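Local coordinates for ADP-ribosyltransferase (Staphylococcus aureus, PDB 1OJQ), which probably transfers ADP-ribose from NAD+ to protein targets, as a C3-type mono-ADP-ribosyltransferase exoenzyme, at residues 28-33 / 169-174; 48-51 / 55-58; 66-71 / 134-139. All coordinates share one frame; numbering follows the deposited sequence.

Contact 1: residues 28-33 / 169-174; sequences KDKMAI and SKELTA
K30 passes the flat carboxylate of E171 without reaching it: the lysine's CD lies 3.5 Å from E171 CG, while its NZ ends 5.1 Å from E171 OE1, so opposite charges are near but their charged atoms do not touch. On the side of OE2 the carboxylate is occupied within its own loop, where S169 OG donates to E171 OE2 at 2.7 Å on the syn side, 24° out of the plane. The second flat group is the peptide carbonyl of L172. I33 CG2 comes within 3.2 Å of L172 O, a tight approach from well off the carbonyl plane.

Apolar contact fills the remainder. The side chain of L172 sends CD2 against the base of K30, with CD2 3.7 Å from K30 CG and almost as close to its CA. I33 meets L172 more loosely, CG2 to CB being 4.1 Å. The first torsion of I33 (chi1 -64°) sets CG2 opposite the backbone N, the orientation that delivers this methyl to the loop. The loop itself is tightened by S169 O, which accepts from both L172 N and T173 N.

Helix 27-38 thus flanks the loop between strand 165-166 and strand 180-183, the latter beginning with the NAD-binding E180. A174 N donates to OG1 of T37, another NAD-binding residue, one turn beyond I33. I20 of helix 9-23 packs against L172, Y25 touches both I33 and L172, and T71 of helix 59-73 borders I33.

Contact 2: residues 48-51 / 55-58; sequences RSAN and NKLS
K56 and L57 both converge on the single methyl of A50, which points at the 55-58 segment and is buried. K56 comes first, its CB 3.9 Å from A50 CB. From there the lysine runs extended to CE and turns only at its last torsion (chi4 72°), which directs NZ to a water 2.7 Å away. That water donates in turn to A50 O at 2.6 Å, so one water joins the ammonium to the C-terminal end of helix 41-49. NZ also forms a salt bridge with D53 in the intervening turn, which together with the water fixes the end of the chain.

L57 follows, and its CD2 reaches A50 CB at 3.8 Å. S58 then takes the N-cap position of the next helix, although its side chain makes no capping bond.

The opposing segment ends in a Schellman motif: N51 has positive phi (50°), and its N bonds back to R48 O at 2.9 Å. The contact therefore closes the turn between helix 41-49, whose R48 binds NAD and forms a salt bridge with E133, and helix 59-73; L57 bridges the two helices, touching P46 and L47 on the first and Q62 and V65 on the second.

Contact 3: residues 66-71 / 134-139; sequences RQLDST and NGYSST
D69 on helix 59-73 and Y136, just before strand 137-140, are separated by 9.1 Å between their CA atoms, so the backbones stand well apart and side chains alone span the gap. This is where a helix of the ADP-ribosyltransferase fold meets the start of the strand that carries S138, T139 and the NAD-binding Q140, a run, here S-T-Q, that probably corresponds to the STS motif of the family.

The Y136 ring lies against L68. The leucine's CD2 sits over the ring centre, 3.6 Å from the centroid and only 6° off the normal, which is close to an ideal CH-pi placement. L68 has CG opposite its backbone N (chi1 -162°), and the following torsion lays CD2 on that face. Its CB, meanwhile, stays 3.6 Å from Y136 OH, so the leucine runs along the ring from hydroxyl to centre. Y36 adds an edge-to-face ring contact to Y136.

Polar contact is confined to the ring's outer end. Tyrosine and aspartate cross at about a right angle, and the carboxylate and ring planes are clearly inclined to each other. D69 OD1 lies near the ring plane at its edge, 3.3 Å from CE1 of Y136. The other carboxylate oxygen, OD2, is held in a salt bridge with R185, which probably helps set the rotation of the group. The phenol is the donor: Y136 OH donates a hydrogen bond to D69 OD1 at 2.7 Å, reaching that oxygen from above the carboxylate, 48° out of its plane.

How the contacts relate
All three contacts involve the helices 27-38, 41-49 and 59-73 of one ADP-ribosyltransferase domain. Along the chain contact 2 closes first, contact 3 follows it, and both are nested within the loop closed by contact 1. Contacts 1 and 3 have centres 13 Å apart and touch between helices 27-38 and 59-73, where D29 OD1 and T71 OG1, 2.6 Å apart, probably share a hydrogen bond. Contacts 2 and 3, centres 14 Å apart, touch where R48 packs on N134 and G135. Contacts 1 and 2 are 24 Å apart between centres and do not touch. Contact 3 thus links the outer two, joining helix 59-73 to the start of strand 137-140, which carries the NAD-binding Q140.

Contact 1: residues 28-33 / 169-174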
ATOM      1  N   LYS A  28     -21.507 -10.030  -2.626  1.00  9.82           N
ATOM      2  CA  LYS A  28     -21.321  -8.636  -2.217  1.00 10.13           C
ATOM      3  C   LYS A  28     -19.857  -8.281  -1.983  1.00  8.84           C
ATOM      4  O   LYS A  28     -19.443  -7.167  -2.313  1.00  8.13           O
ATOM      5  CB  LYS A  28     -22.118  -8.395  -0.923  1.00 21.78           C
ATOM      6  CG  LYS A  28     -23.341  -7.509  -1.143  1.00 26.98           C
ATOM      7  CD  LYS A  28     -22.980  -6.068  -0.770  1.00 20.42           C
ATOM      8  CE  LYS A  28     -24.041  -5.112  -1.290  1.00 22.05           C
ATOM      9  NZ  LYS A  28     -23.484  -3.764  -1.557  1.00 51.25           N
ATOM     10  N   ASP A  29     -19.112  -9.225  -1.413  1.00  8.43           N
ATOM     11  CA  ASP A  29     -17.675  -9.075  -1.219  1.00  8.78           C
ATOM     12  C   ASP A  29     -17.016  -8.772  -2.559  1.00  9.58           C
ATOM     13  O   ASP A  29     -16.206  -7.867  -2.743  1.00  7.72           O
ATOM     14  CB  ASP A  29     -17.057 -10.333  -0.623  1.00  9.66           C
ATOM     15  CG  ASP A  29     -17.370 -10.568   0.837  1.00 10.05           C
ATOM     16  OD1 ASP A  29     -17.431  -9.584   1.594  1.00 11.82           O
ATOM     17  OD2 ASP A  29     -17.546 -11.745   1.227  1.00 12.16           O
ATOM     18  N   LYS A  30     -17.388  -9.582  -3.551  1.00  6.03           N
ATOM     19  CA  LYS A  30     -16.757  -9.399  -4.867  1.00  9.95           C
ATOM     20  C   LYS A  30     -17.028  -8.027  -5.456  1.00  8.14           C
ATOM     21  O   LYS A  30     -16.135  -7.371  -5.989  1.00  9.02           O
ATOM     22  CB  LYS A  30     -17.294 -10.489  -5.801  1.00  8.88           C
ATOM     23  CG  LYS A  30     -16.820 -11.878  -5.377  1.00 11.78           C
ATOM     24  CD  LYS A  30     -16.981 -12.801  -6.577  1.00 27.49           C
ATOM     25  CE  LYS A  30     -18.038 -13.856  -6.304  1.00 34.31           C
ATOM     26  NZ  LYS A  30     -18.273 -14.665  -7.544  1.00 30.87           N
ATOM     27  N   MET A  31     -18.284  -7.597  -5.333  1.00  9.54           N
ATOM     28  CA  MET A  31     -18.724  -6.316  -5.858  1.00 11.00           C
ATOM     29  C   MET A  31     -18.014  -5.153  -5.178  1.00  6.17           C
ATOM     30  O   MET A  31     -17.625  -4.172  -5.819  1.00  9.86           O
ATOM     31  CB  MET A  31     -20.230  -6.162  -5.659  1.00  9.88           C
ATOM     32  CG  MET A  31     -20.854  -4.830  -6.007  1.00 11.02           C
ATOM     33  SD  MET A  31     -22.554  -4.760  -5.349  1.00 20.93           S
ATOM     34  CE  MET A  31     -22.463  -3.287  -4.336  1.00 29.65           C
ATOM     35  N   ALA A  32     -17.883  -5.255  -3.858  1.00  8.14           N
ATOM     36  CA  ALA A  32     -17.223  -4.198  -3.107  1.00  4.26           C
ATOM     37  C   ALA A  32     -15.773  -4.052  -3.530  1.00  7.88           C
ATOM     38  O   ALA A  32     -15.321  -2.930  -3.735  1.00  6.13           O
ATOM     39  CB  ALA A  32     -17.222  -4.506  -1.612  1.00  8.79           C
ATOM     40  N   ILE A  33     -15.063  -5.186  -3.596  1.00  3.90           N
ATOM     41  CA  ILE A  33     -13.648  -5.057  -3.966  1.00  3.45           C
ATOM     42  C   ILE A  33     -13.546  -4.524  -5.388  1.00  5.14           C
ATOM     43  O   ILE A  33     -12.755  -3.615  -5.667  1.00  8.46           O
ATOM     44  CB  ILE A  33     -12.913  -6.402  -3.857  1.00  5.10           C
ATOM     45  CG1 ILE A  33     -12.872  -6.934  -2.417  1.00  7.07           C
ATOM     46  CG2 ILE A  33     -11.516  -6.344  -4.461  1.00  7.48           C
ATOM     47  CD1 ILE A  33     -12.559  -8.427  -2.377  1.00  6.92           C
ATOM     48  N   SER A 169      -7.725 -11.482  -8.849  1.00 11.87           N
ATOM     49  CA  SER A 169      -8.573 -12.437  -9.565  1.00  8.58           C
ATOM     50  C   SER A 169      -9.489 -11.627 -10.465  1.00  9.33           C
ATOM     51  O   SER A 169      -9.777 -10.456 -10.168  1.00  7.92           O
ATOM     52  CB  SER A 169      -9.330 -13.303  -8.565  1.00 13.86           C
ATOM     53  OG  SER A 169     -10.027 -14.358  -9.202  1.00 13.19           O
ATOM     54  N   LYS A 170      -9.953 -12.193 -11.582  1.00  7.80           N
ATOM     55  CA  LYS A 170     -10.525 -11.324 -12.600  1.00  9.19           C
ATOM     56  C   LYS A 170     -11.891 -10.794 -12.220  1.00 12.62           C
ATOM     57  O   LYS A 170     -12.277  -9.774 -12.792  1.00 15.72           O
ATOM     58  CB  LYS A 170     -10.618 -12.053 -13.946  1.00 18.52           C
ATOM     59  CG  LYS A 170      -9.282 -12.547 -14.472  1.00 34.46           C
ATOM     60  CD  LYS A 170      -8.735 -11.688 -15.594  1.00 41.33           C
ATOM     61  CE  LYS A 170      -7.219 -11.813 -15.696  1.00 45.53           C
ATOM     62  NZ  LYS A 170      -6.749 -11.624 -17.095  1.00 49.93           N
ATOM     63  N   GLU A 171     -12.577 -11.441 -11.285  1.00 10.10           N
ATOM     64  CA  GLU A 171     -13.870 -10.918 -10.868  1.00  7.37           C
ATOM     65  C   GLU A 171     -13.777  -9.942  -9.704  1.00 10.48           C
ATOM     66  O   GLU A 171     -14.789  -9.340  -9.301  1.00 11.24           O
ATOM     67  CB  GLU A 171     -14.780 -12.103 -10.528  1.00 13.82           C
ATOM     68  CG  GLU A 171     -14.562 -12.637  -9.123  1.00 18.32           C
ATOM     69  CD  GLU A 171     -13.358 -13.557  -9.022  1.00 22.25           C
ATOM     70  OE1 GLU A 171     -13.222 -14.216  -7.965  1.00 25.64           O
ATOM     71  OE2 GLU A 171     -12.542 -13.639  -9.962  1.00 16.56           O
ATOM     72  N   LEU A 172     -12.585  -9.768  -9.129  1.00  8.65           N
ATOM     73  CA  LEU A 172     -12.359  -8.919  -7.976  1.00  7.26           C
ATOM     74  C   LEU A 172     -11.706  -7.576  -8.346  1.00  9.85           C
ATOM     75  O   LEU A 172     -11.905  -6.621  -7.592  1.00  9.91           O
ATOM     76  CB  LEU A 172     -11.443  -9.584  -6.937  1.00  7.42           C
ATOM     77  CG  LEU A 172     -11.912 -10.920  -6.357  1.00  8.20           C
ATOM     78  CD1 LEU A 172     -10.913 -11.421  -5.316  1.00  5.58           C
ATOM     79  CD2 LEU A 172     -13.311 -10.791  -5.773  1.00  8.94           C
ATOM     80  N   THR A 173     -10.923  -7.514  -9.430  1.00  6.41           N
ATOM     81  CA  THR A 173     -10.219  -6.248  -9.718  1.00  6.91           C
ATOM     82  C   THR A 173     -10.361  -5.785 -11.161  1.00  6.56           C
ATOM     83  O   THR A 173     -10.315  -6.598 -12.080  1.00  6.02           O
ATOM     84  CB  THR A 173      -8.716  -6.356  -9.366  1.00  7.04           C
ATOM     85  OG1 THR A 173      -8.090  -5.092  -9.643  1.00  8.01           O
ATOM     86  CG2 THR A 173      -7.997  -7.395 -10.197  1.00  9.63           C
ATOM     87  N   ALA A 174     -10.540  -4.474 -11.339  1.00  6.25           N
ATOM     88  CA  ALA A 174     -10.599  -3.853 -12.654  1.00 10.67           C
ATOM     89  C   ALA A 174      -9.201  -3.750 -13.264  1.00 14.19           C
ATOM     90  O   ALA A 174      -9.047  -3.390 -14.441  1.00  8.91           O
ATOM     91  CB  ALA A 174     -11.262  -2.481 -12.567  1.00 12.38           C
TER

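Contact 2: residues 48-51 / 55-58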
ATOM      1  N   ARG A  48     -10.490  10.333   4.323  1.00  5.33           N
ATOM      2  CA  ARG A  48      -9.390  11.187   4.762  1.00  9.38           C
ATOM      3  C   ARG A  48      -9.906  12.459   5.419  1.00 13.94           C
ATOM      4  O   ARG A  48      -9.474  12.861   6.507  1.00 12.95           O
ATOM      5  CB  ARG A  48      -8.475  11.529   3.579  1.00  9.78           C
ATOM      6  CG  ARG A  48      -7.634  10.312   3.148  1.00  7.28           C
ATOM      7  CD  ARG A  48      -6.833  10.684   1.904  1.00  9.28           C
ATOM      8  NE  ARG A  48      -5.803   9.697   1.593  1.00 13.12           N
ATOM      9  CZ  ARG A  48      -5.137   9.645   0.442  1.00 21.99           C
ATOM     10  NH1 ARG A  48      -5.386  10.516  -0.531  1.00 21.63           N
ATOM     11  NH2 ARG A  48      -4.210   8.715   0.243  1.00 12.68           N
ATOM     12  N   SER A  49     -10.857  13.120   4.758  1.00 16.69           N
ATOM     13  CA  SER A  49     -11.434  14.327   5.325  1.00 13.76           C
ATOM     14  C   SER A  49     -12.004  14.102   6.719  1.00 13.22           C
ATOM     15  O   SER A  49     -11.934  14.989   7.570  1.00 14.79           O
ATOM     16  CB  SER A  49     -12.581  14.845   4.448  1.00 16.35           C
ATOM     17  OG  SER A  49     -12.107  15.328   3.217  1.00 23.50           O
ATOM     18  N   ALA A  50     -12.587  12.932   6.939  1.00 13.01           N
ATOM     19  CA  ALA A  50     -13.279  12.610   8.191  1.00 11.62           C
ATOM     20  C   ALA A  50     -12.321  12.081   9.245  1.00  8.42           C
ATOM     21  O   ALA A  50     -12.724  11.710  10.351  1.00  9.95           O
ATOM     22  CB  ALA A  50     -14.368  11.575   7.922  1.00  7.66           C
ATOM     23  N   ASN A  51     -11.053  12.026   8.839  1.00 10.41           N
ATOM     24  CA  ASN A  51     -10.024  11.430   9.684  1.00 13.70           C
ATOM     25  C   ASN A  51     -10.475  10.061  10.174  1.00 12.81           C
ATOM     26  O   ASN A  51     -10.248   9.707  11.324  1.00 13.63           O
ATOM     27  CB  ASN A  51      -9.685  12.351  10.858  1.00 31.00           C
ATOM     28  CG  ASN A  51      -8.417  11.950  11.587  1.00 44.30           C
ATOM     29  OD1 ASN A  51      -7.516  11.313  11.036  1.00 42.13           O
ATOM     30  ND2 ASN A  51      -8.324  12.325  12.858  1.00 50.24           N
ATOM     31  N   ASN A  55     -18.804   7.763  11.002  1.00  9.41           N
ATOM     32  CA  ASN A  55     -20.094   8.380  11.292  1.00 14.65           C
ATOM     33  C   ASN A  55     -20.216   9.787  10.701  1.00 12.33           C
ATOM     34  O   ASN A  55     -21.256  10.420  10.887  1.00 20.66           O
ATOM     35  CB  ASN A  55     -20.382   8.440  12.795  1.00  9.42           C
ATOM     36  CG  ASN A  55     -20.643   7.072  13.391  1.00 18.44           C
ATOM     37  OD1 ASN A  55     -20.778   6.053  12.693  1.00 15.99           O
ATOM     38  ND2 ASN A  55     -20.712   7.023  14.728  1.00 16.32           N
ATOM     39  N   LYS A  56     -19.196  10.269  10.015  1.00 11.11           N
ATOM     40  CA  LYS A  56     -19.232  11.549   9.335  1.00  8.61           C
ATOM     41  C   LYS A  56     -19.508  11.419   7.854  1.00 12.93           C
ATOM     42  O   LYS A  56     -19.625  12.412   7.133  1.00 14.25           O
ATOM     43  CB  LYS A  56     -17.873  12.259   9.508  1.00 13.21           C
ATOM     44  CG  LYS A  56     -17.657  12.811  10.920  1.00 13.19           C
ATOM     45  CD  LYS A  56     -16.446  13.740  10.953  1.00 16.75           C
ATOM     46  CE  LYS A  56     -16.196  14.336  12.333  1.00 18.98           C
ATOM     47  NZ  LYS A  56     -15.673  13.320  13.294  1.00 13.66           N
ATOM     48  N   LEU A  57     -19.608  10.199   7.350  1.00 12.00           N
ATOM     49  CA  LEU A  57     -19.747  10.005   5.910  1.00 10.58           C
ATOM     50  C   LEU A  57     -21.199  10.001   5.445  1.00  7.54           C
ATOM     51  O   LEU A  57     -22.106   9.836   6.259  1.00 11.13           O
ATOM     52  CB  LEU A  57     -19.090   8.681   5.500  1.00  8.95           C
ATOM     53  CG  LEU A  57     -17.647   8.542   6.010  1.00 17.48           C
ATOM     54  CD1 LEU A  57     -16.969   7.309   5.440  1.00  9.93           C
ATOM     55  CD2 LEU A  57     -16.865   9.811   5.700  1.00 13.68           C
ATOM     56  N   SER A  58     -21.351  10.171   4.146  1.00  9.38           N
ATOM     57  CA  SER A  58     -22.660  10.055   3.495  1.00 14.37           C
ATOM     58  C   SER A  58     -23.234   8.668   3.718  1.00 17.27           C
ATOM     59  O   SER A  58     -22.461   7.744   3.997  1.00 10.20           O
ATOM     60  CB  SER A  58     -22.511  10.344   2.001  1.00 18.89           C
ATOM     61  OG  SER A  58     -23.607  11.093   1.508  1.00 37.73           O
TER
HETATM   62  O   HOH W   1     -13.125  12.785  12.717  1.00 21.82           O

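Contact 3: residues 66-71 / 134-139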
ATOM      1  N   ARG A  66     -18.496   0.054   5.654  1.00  6.38           N
ATOM      2  CA  ARG A  66     -18.746  -1.146   6.469  1.00  6.99           C
ATOM      3  C   ARG A  66     -18.522  -2.420   5.664  1.00  9.11           C
ATOM      4  O   ARG A  66     -17.952  -3.413   6.138  1.00  7.52           O
ATOM      5  CB  ARG A  66     -20.174  -1.108   7.025  1.00  7.96           C
ATOM      6  CG  ARG A  66     -20.262  -0.176   8.253  1.00 10.20           C
ATOM      7  CD  ARG A  66     -21.658  -0.205   8.847  1.00  7.94           C
ATOM      8  NE  ARG A  66     -22.679   0.407   7.994  1.00  9.97           N
ATOM      9  CZ  ARG A  66     -22.968   1.702   8.066  1.00  7.97           C
ATOM     10  NH1 ARG A  66     -22.328   2.488   8.917  1.00  8.71           N
ATOM     11  NH2 ARG A  66     -23.912   2.196   7.268  1.00  9.84           N
ATOM     12  N   GLN A  67     -18.994  -2.394   4.408  1.00  5.55           N
ATOM     13  CA  GLN A  67     -18.840  -3.554   3.540  1.00  5.58           C
ATOM     14  C   GLN A  67     -17.369  -3.862   3.301  1.00  9.21           C
ATOM     15  O   GLN A  67     -16.985  -5.018   3.512  1.00  8.93           O
ATOM     16  CB  GLN A  67     -19.583  -3.326   2.212  1.00  5.93           C
ATOM     17  CG  GLN A  67     -19.372  -4.422   1.184  1.00  6.09           C
ATOM     18  CD  GLN A  67     -19.777  -5.807   1.592  1.00  8.34           C
ATOM     19  OE1 GLN A  67     -18.949  -6.731   1.683  1.00 16.59           O
ATOM     20  NE2 GLN A  67     -21.050  -6.032   1.847  1.00  4.41           N
ATOM     21  N   LEU A  68     -16.574  -2.883   2.847  1.00  6.21           N
ATOM     22  CA  LEU A  68     -15.171  -3.212   2.489  1.00  5.23           C
ATOM     23  C   LEU A  68     -14.387  -3.612   3.732  1.00  6.41           C
ATOM     24  O   LEU A  68     -13.521  -4.481   3.666  1.00  6.22           O
ATOM     25  CB  LEU A  68     -14.511  -2.049   1.753  1.00  7.34           C
ATOM     26  CG  LEU A  68     -13.239  -2.350   0.953  1.00 12.02           C
ATOM     27  CD1 LEU A  68     -13.425  -3.487  -0.049  1.00 10.27           C
ATOM     28  CD2 LEU A  68     -12.732  -1.119   0.210  1.00 12.44           C
ATOM     29  N   ASP A  69     -14.689  -2.985   4.874  1.00  4.00           N
ATOM     30  CA  ASP A  69     -14.050  -3.369   6.119  1.00  1.71           C
ATOM     31  C   ASP A  69     -14.323  -4.843   6.405  1.00  6.02           C
ATOM     32  O   ASP A  69     -13.416  -5.569   6.792  1.00  6.92           O
ATOM     33  CB  ASP A  69     -14.564  -2.554   7.295  1.00  4.50           C
ATOM     34  CG  ASP A  69     -14.106  -1.111   7.358  1.00  8.01           C
ATOM     35  OD1 ASP A  69     -13.280  -0.641   6.533  1.00  8.44           O
ATOM     36  OD2 ASP A  69     -14.610  -0.441   8.284  1.00 12.58           O
ATOM     37  N   SER A  70     -15.589  -5.228   6.226  1.00  6.10           N
ATOM     38  CA  SER A  70     -15.952  -6.622   6.484  1.00  6.93           C
ATOM     39  C   SER A  70     -15.262  -7.564   5.509  1.00  8.44           C
ATOM     40  O   SER A  70     -14.689  -8.589   5.915  1.00  7.99           O
ATOM     41  CB  SER A  70     -17.479  -6.754   6.417  1.00  7.79           C
ATOM     42  OG  SER A  70     -17.819  -8.121   6.317  1.00 12.11           O
ATOM     43  N   THR A  71     -15.285  -7.189   4.221  1.00  2.85           N
ATOM     44  CA  THR A  71     -14.620  -8.035   3.232  1.00  2.74           C
ATOM     45  C   THR A  71     -13.147  -8.286   3.548  1.00  8.21           C
ATOM     46  O   THR A  71     -12.625  -9.411   3.508  1.00  5.09           O
ATOM     47  CB  THR A  71     -14.766  -7.375   1.846  1.00  4.72           C
ATOM     48  OG1 THR A  71     -16.172  -7.324   1.557  1.00  7.76           O
ATOM     49  CG2 THR A  71     -14.060  -8.180   0.766  1.00  3.17           C
ATOM     50  N   ASN A 134      -5.759   7.091   6.356  1.00  7.84           N
ATOM     51  CA  ASN A 134      -7.123   6.914   6.834  1.00 10.42           C
ATOM     52  C   ASN A 134      -8.029   6.251   5.812  1.00 12.00           C
ATOM     53  O   ASN A 134      -9.086   5.714   6.187  1.00  8.07           O
ATOM     54  CB  ASN A 134      -7.694   8.274   7.259  1.00  9.50           C
ATOM     55  CG  ASN A 134      -7.089   8.600   8.624  1.00 16.37           C
ATOM     56  OD1 ASN A 134      -7.041   7.715   9.473  1.00 17.94           O
ATOM     57  ND2 ASN A 134      -6.623   9.825   8.779  1.00 23.52           N
ATOM     58  N   GLY A 135      -7.625   6.308   4.544  1.00  7.35           N
ATOM     59  CA  GLY A 135      -8.345   5.518   3.551  1.00  6.43           C
ATOM     60  C   GLY A 135      -7.833   4.079   3.614  1.00  6.11           C
ATOM     61  O   GLY A 135      -7.136   3.736   4.564  1.00  6.47           O
ATOM     62  N   TYR A 136      -8.204   3.293   2.617  1.00  6.12           N
ATOM     63  CA  TYR A 136      -7.663   1.942   2.456  1.00  8.17           C
ATOM     64  C   TYR A 136      -6.270   2.021   1.846  1.00  6.22           C
ATOM     65  O   TYR A 136      -5.908   3.055   1.284  1.00 10.32           O
ATOM     66  CB  TYR A 136      -8.592   1.077   1.580  1.00  5.12           C
ATOM     67  CG  TYR A 136      -9.925   0.886   2.296  1.00  6.33           C
ATOM     68  CD1 TYR A 136     -10.163  -0.165   3.167  1.00  3.13           C
ATOM     69  CD2 TYR A 136     -10.952   1.801   2.060  1.00  8.17           C
ATOM     70  CE1 TYR A 136     -11.400  -0.316   3.808  1.00  3.30           C
ATOM     71  CE2 TYR A 136     -12.170   1.668   2.696  1.00  9.00           C
ATOM     72  CZ  TYR A 136     -12.389   0.619   3.563  1.00  7.02           C
ATOM     73  OH  TYR A 136     -13.621   0.524   4.169  1.00  7.92           O
ATOM     74  N   SER A 137      -5.464   0.957   1.939  1.00  6.94           N
ATOM     75  CA  SER A 137      -4.131   1.014   1.333  1.00  5.65           C
ATOM     76  C   SER A 137      -3.997  -0.073   0.271  1.00  8.49           C
ATOM     77  O   SER A 137      -4.170  -1.270   0.565  1.00 10.50           O
ATOM     78  CB  SER A 137      -3.056   0.797   2.389  1.00  9.14           C
ATOM     79  OG  SER A 137      -3.016   1.858   3.334  1.00  8.65           O
ATOM     80  N   SER A 138      -3.691   0.346  -0.942  1.00  8.13           N
ATOM     81  CA  SER A 138      -3.507  -0.587  -2.049  1.00  9.69           C
ATOM     82  C   SER A 138      -2.026  -0.904  -2.205  1.00  9.56           C
ATOM     83  O   SER A 138      -1.249   0.031  -2.339  1.00 11.63           O
ATOM     84  CB  SER A 138      -4.052   0.012  -3.348  1.00 11.73           C
ATOM     85  OG  SER A 138      -5.436   0.316  -3.169  1.00 19.08           O
ATOM     86  N   THR A 139      -1.649  -2.167  -2.188  1.00  8.62           N
ATOM     87  CA  THR A 139      -0.260  -2.598  -2.215  1.00  4.83           C
ATOM     88  C   THR A 139      -0.155  -3.778  -3.165  1.00  7.63           C
ATOM     89  O   THR A 139      -1.203  -4.213  -3.657  1.00  8.08           O
ATOM     90  CB  THR A 139       0.252  -3.042  -0.826  1.00  7.48           C
ATOM     91  OG1 THR A 139      -0.367  -4.297  -0.465  1.00  6.91           O
ATOM     92  CG2 THR A 139      -0.137  -2.035   0.250  1.00  9.17           C
TER